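Local coordinates for hypothetical protein Atu2648 (PDB 1ZCE) that is of unknown function but consists largely of an EVE domain, related to ASCH and PUA domains, and so may bind nucleic acid, at residues E10-S15 and S55-D60; W14-Q19 and G63-C68. One frame throughout, in Å; residues are numbered along the deposited sequence.

Overall arrangement
From the N terminus, strand 4-9 runs into the loop 10-15, whose last residues lead into helix 16-22. Contact 1 brings this loop against 55-60, the connection from strand 49-54 to strand 60-73, and so closes a long excursion of the chain at the surface. Contact 2 begins from the same piece of chain, Trp14 and Ser15 belonging to both 10-15 and 14-19; it sets helix 16-22 on strand 60-73 in the buried interior and closes a second loop, of 43 residues. The closures cross, their second partners following in the same order. Together they tie loop 10-15 to connection 55-60 and helix 16-22 to strand 60-73 of the mixed sheet.

Contact 1 (E10-S15 and S55-D60)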
# COMPACT_ATOMS: atom_id res chain seq x y z
N GLU A 10 -5.75 8.83 -2.11
CA GLU A 10 -6.32 9.72 -3.11
C GLU A 10 -5.29 10.81 -3.37
O GLU A 10 -4.96 11.57 -2.46
CB GLU A 10 -7.63 10.32 -2.61
CG GLU A 10 -8.67 9.27 -2.29
CD GLU A 10 -9.99 9.87 -1.85
OE1 GLU A 10 -10.92 9.08 -1.57
OE2 GLU A 10 -10.10 11.11 -1.78
N PRO A 11 -4.79 10.91 -4.61
CA PRO A 11 -3.78 11.93 -4.94
C PRO A 11 -4.11 13.37 -4.59
O PRO A 11 -3.20 14.16 -4.33
CB PRO A 11 -3.54 11.71 -6.43
CG PRO A 11 -4.85 11.16 -6.92
CD PRO A 11 -5.25 10.21 -5.82
N PHE A 12 -5.39 13.72 -4.57
CA PHE A 12 -5.81 15.07 -4.23
C PHE A 12 -5.48 15.35 -2.77
O PHE A 12 -5.18 16.49 -2.39
CB PHE A 12 -7.32 15.22 -4.49
CG PHE A 12 -7.83 16.62 -4.33
CD1 PHE A 12 -8.10 17.14 -3.07
CD2 PHE A 12 -8.03 17.43 -5.45
CE1 PHE A 12 -8.57 18.44 -2.92
CE2 PHE A 12 -8.49 18.73 -5.31
CZ PHE A 12 -8.77 19.24 -4.05
N LYS A 13 -5.53 14.31 -1.95
CA LYS A 13 -5.25 14.43 -0.52
C LYS A 13 -3.79 14.11 -0.20
O LYS A 13 -3.11 14.89 0.47
CB LYS A 13 -6.16 13.49 0.27
CG LYS A 13 -7.62 13.89 0.28
CD LYS A 13 -8.47 12.89 1.04
CE LYS A 13 -9.88 13.42 1.27
NZ LYS A 13 -10.52 13.86 0.00
N TRP A 14 -3.33 12.96 -0.66
CA TRP A 14 -1.96 12.53 -0.40
C TRP A 14 -1.44 11.77 -1.62
O TRP A 14 -1.78 10.61 -1.84
CB TRP A 14 -1.92 11.64 0.84
CG TRP A 14 -0.53 11.33 1.28
CD1 TRP A 14 0.12 10.13 1.19
CD2 TRP A 14 0.42 12.25 1.85
NE1 TRP A 14 1.40 10.24 1.67
CE2 TRP A 14 1.61 11.53 2.08
CE3 TRP A 14 0.37 13.61 2.19
CZ2 TRP A 14 2.75 12.13 2.64
CZ3 TRP A 14 1.49 14.21 2.75
CH2 TRP A 14 2.67 13.47 2.97
N SER A 15 -0.61 12.44 -2.41
CA SER A 15 -0.07 11.86 -3.62
C SER A 15 1.26 11.16 -3.42
O SER A 15 1.94 11.36 -2.40
CB SER A 15 0.12 12.93 -4.69
OG SER A 15 1.17 13.80 -4.31
N SER A 55 -6.11 6.13 -5.57
CA SER A 55 -7.53 5.81 -5.62
C SER A 55 -8.36 7.06 -5.88
O SER A 55 -7.91 8.18 -5.66
CB SER A 55 -7.96 5.15 -4.31
OG SER A 55 -7.67 5.98 -3.22
N ASN A 56 -9.60 6.83 -6.34
CA ASN A 56 -10.55 7.89 -6.70
C ASN A 56 -10.09 8.45 -8.05
O ASN A 56 -10.81 8.37 -9.04
CB ASN A 56 -10.58 9.01 -5.65
CG ASN A 56 -11.77 9.94 -5.84
OD1 ASN A 56 -11.80 11.05 -5.31
ND2 ASN A 56 -12.76 9.49 -6.60
N GLU A 57 -8.88 9.02 -8.08
CA GLU A 57 -8.30 9.54 -9.31
C GLU A 57 -7.01 8.76 -9.57
O GLU A 57 -6.43 8.19 -8.64
CB GLU A 57 -7.99 11.02 -9.17
CG GLU A 57 -9.21 11.91 -9.09
CD GLU A 57 -8.85 13.37 -8.99
OE1 GLU A 57 -8.30 13.79 -7.96
OE2 GLU A 57 -9.10 14.11 -9.97
N GLY A 58 -6.57 8.74 -10.82
CA GLY A 58 -5.36 8.03 -11.18
C GLY A 58 -5.64 6.56 -11.42
O GLY A 58 -5.48 6.06 -12.53
N LEU A 59 -6.08 5.88 -10.36
CA LEU A 59 -6.43 4.47 -10.42
C LEU A 59 -5.29 3.59 -10.92
O LEU A 59 -5.47 2.76 -11.80
CB LEU A 59 -7.68 4.28 -11.29
CG LEU A 59 -8.85 5.18 -10.89
CD1 LEU A 59 -10.04 4.93 -11.81
CD2 LEU A 59 -9.24 4.94 -9.44
N ASP A 60 -4.11 3.80 -10.35
CA ASP A 60 -2.95 3.01 -10.74
C ASP A 60 -1.93 2.86 -9.63
O ASP A 60 -1.88 3.65 -8.68
CB ASP A 60 -2.29 3.60 -11.99
CG ASP A 60 -2.00 5.10 -11.88
OD1 ASP A 60 -1.39 5.64 -12.83
OD2 ASP A 60 -2.36 5.74 -10.87
O HOH W 1 -9.93 12.67 -3.94
O HOH W 2 -10.39 6.19 -2.34
O HOH W 3 -7.71 12.31 -5.70
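Two loops of the EVE domain meet at the ends of the neighbouring parallel strands 4-9 and 49-54, and Glu10 and Pro11 of the first lie against Ser55, Asn56 and Glu57 of the second. The direct contact is non-polar or weakly polar: Glu10 CA presents its hydrogen to Ser55 O at 3.4 Å, with 156° at the hydrogen, and the same carbonyl oxygen lies 3.3 Å from Pro11 CD. The proline ring also sets its CG against Glu57 CB, 3.9 Å away, while its other neighbours include His54. Stronger polar links run through water. The Glu10 chain is extended beyond CG (chi2 -178°), which carries its carboxylate past Asn56 CB, with carboxylate and amide planes turned 50° apart. One water donates to Glu10 OE2 and to Asn56 OD1; another donates to Glu10 OE1 at 3.0 Å and also bonds Ser55 OG. Both carboxylate oxygens are thereby held, and OE2 also forms a salt bridge with Lys13 NZ at 3.3 Å, its hydrogen bond being weak, which probably steadies the negative charge. In the backbone, Glu10 O accepts from both Lys13 N and Trp14 N, keeping the first loop tightly turned. A third water joins the loops at Phe12, accepting from the backbone N at 2.9 Å and donating to Glu57 OE1 at 2.8 Å.

Contact 2 (W14-Q19 and G63-C68); sequences WSWEMQ and GIVEVC
Gln19 OE1 accepts the indole N-H of Trp14 in a nearly straight bond, NE1 to OE1 2.8 Å with 172° at the hydrogen, and Gln19 in turn leans its CG toward Val65 CG1 of the facing strand, 4.4 Å away. The oxygen lies close to the indole plane, but the donor sits well above the plane of the amide, 42° out of it. This bond belongs to the start of helix 16-22, where Ser15 is the N-cap and its OG accepts from Met18 N. The helix packs on strand 60-73 of the central sheet chiefly through Trp16. With CG anti to the backbone N (chi1 173°), the side chain carries the indole from the helix toward the strand. Gly63 CA lies over one face of its six-membered ring, 3.9 Å from the centroid, in a CH-pi contact made close by the absence of a side chain. Farther along, Trp16 CH2 is 3.5 Å from Ile64 O, and Val65 CG1 meets the ring at its edge, 3.7 Å from Trp16 CZ3. The polar end of the indole is held by Asp93, which accepts from NE1, and Phe52 meets the ring at an inclined angle. Dispersion and CH-pi attraction thus join helix to strand in this buried core, while the Asp93 bond satisfies the indole N-H and probably fixes the rotation of the ring.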
# COMPACT_ATOMS: atom_id res chain seq x y z
N TRP A 14 -3.33 12.96 -0.66
CA TRP A 14 -1.96 12.53 -0.40
C TRP A 14 -1.44 11.77 -1.62
O TRP A 14 -1.78 10.61 -1.84
CB TRP A 14 -1.92 11.64 0.84
CG TRP A 14 -0.53 11.33 1.28
CD1 TRP A 14 0.12 10.13 1.19
CD2 TRP A 14 0.42 12.25 1.85
NE1 TRP A 14 1.40 10.24 1.67
CE2 TRP A 14 1.61 11.53 2.08
CE3 TRP A 14 0.37 13.61 2.19
CZ2 TRP A 14 2.75 12.13 2.64
CZ3 TRP A 14 1.49 14.21 2.75
CH2 TRP A 14 2.67 13.47 2.97
N SER A 15 -0.61 12.44 -2.41
CA SER A 15 -0.07 11.86 -3.62
C SER A 15 1.26 11.16 -3.42
O SER A 15 1.94 11.36 -2.40
CB SER A 15 0.12 12.93 -4.69
OG SER A 15 1.17 13.80 -4.31
N TRP A 16 1.64 10.37 -4.41
CA TRP A 16 2.89 9.64 -4.40
C TRP A 16 4.05 10.65 -4.30
O TRP A 16 5.03 10.40 -3.61
CB TRP A 16 3.00 8.81 -5.68
CG TRP A 16 4.32 8.15 -5.88
CD1 TRP A 16 5.12 8.25 -6.98
CD2 TRP A 16 5.00 7.27 -4.98
NE1 TRP A 16 6.25 7.50 -6.83
CE2 TRP A 16 6.21 6.88 -5.60
CE3 TRP A 16 4.71 6.77 -3.70
CZ2 TRP A 16 7.12 6.02 -5.00
CZ3 TRP A 16 5.62 5.91 -3.10
CH2 TRP A 16 6.81 5.54 -3.75
N GLU A 17 3.92 11.78 -4.98
CA GLU A 17 4.96 12.80 -4.93
C GLU A 17 5.14 13.30 -3.49
O GLU A 17 6.26 13.47 -3.02
CB GLU A 17 4.62 13.97 -5.85
CG GLU A 17 4.68 13.63 -7.34
CD GLU A 17 6.10 13.40 -7.83
OE1 GLU A 17 6.26 13.00 -9.01
OE2 GLU A 17 7.05 13.62 -7.06
N MSE A 18 4.02 13.51 -2.80
CA MSE A 18 4.09 13.97 -1.41
C MSE A 18 4.71 12.89 -0.54
O MSE A 18 5.47 13.18 0.39
CB MSE A 18 2.69 14.31 -0.90
CG MSE A 18 2.05 15.50 -1.63
SE MSE A 18 0.21 15.77 -1.12
CE MSE A 18 0.45 17.13 0.21
N GLN A 19 4.38 11.63 -0.83
CA GLN A 19 4.93 10.51 -0.07
C GLN A 19 6.45 10.49 -0.23
O GLN A 19 7.18 10.38 0.75
CB GLN A 19 4.31 9.20 -0.56
CG GLN A 19 4.78 7.97 0.21
CD GLN A 19 4.42 8.04 1.68
OE1 GLN A 19 3.26 8.17 2.04
NE2 GLN A 19 5.44 7.95 2.54
N GLY A 63 3.91 3.36 -7.06
CA GLY A 63 5.16 3.20 -6.35
C GLY A 63 5.14 2.09 -5.33
O GLY A 63 4.11 1.46 -5.07
N ILE A 64 6.31 1.83 -4.76
CA ILE A 64 6.46 0.81 -3.73
C ILE A 64 6.90 1.51 -2.45
O ILE A 64 7.75 2.41 -2.47
CB ILE A 64 7.52 -0.23 -4.13
CG1 ILE A 64 7.01 -1.01 -5.35
CG2 ILE A 64 7.81 -1.17 -2.96
CD1 ILE A 64 7.96 -2.10 -5.84
N VAL A 65 6.31 1.09 -1.34
CA VAL A 65 6.63 1.65 -0.03
C VAL A 65 7.02 0.53 0.92
O VAL A 65 6.92 -0.65 0.59
CB VAL A 65 5.42 2.38 0.59
CG1 VAL A 65 5.07 3.61 -0.23
CG2 VAL A 65 4.23 1.44 0.69
N GLU A 66 7.47 0.92 2.10
CA GLU A 66 7.84 -0.03 3.13
C GLU A 66 7.38 0.51 4.47
O GLU A 66 7.27 1.72 4.67
CB GLU A 66 9.35 -0.27 3.16
CG GLU A 66 10.17 0.94 3.60
CD GLU A 66 11.66 0.69 3.52
OE1 GLU A 66 12.44 1.62 3.82
OE2 GLU A 66 12.06 -0.44 3.17
N VAL A 67 7.09 -0.40 5.39
CA VAL A 67 6.66 -0.02 6.73
C VAL A 67 7.88 0.43 7.52
O VAL A 67 8.88 -0.28 7.57
CB VAL A 67 5.99 -1.23 7.43
CG1 VAL A 67 5.69 -0.88 8.87
CG2 VAL A 67 4.71 -1.62 6.70
N CYS A 68 7.81 1.62 8.12
CA CYS A 68 8.93 2.11 8.91
C CYS A 68 8.59 2.32 10.39
O CYS A 68 9.43 2.77 11.17
CB CYS A 68 9.51 3.39 8.30
SG CYS A 68 8.34 4.72 7.97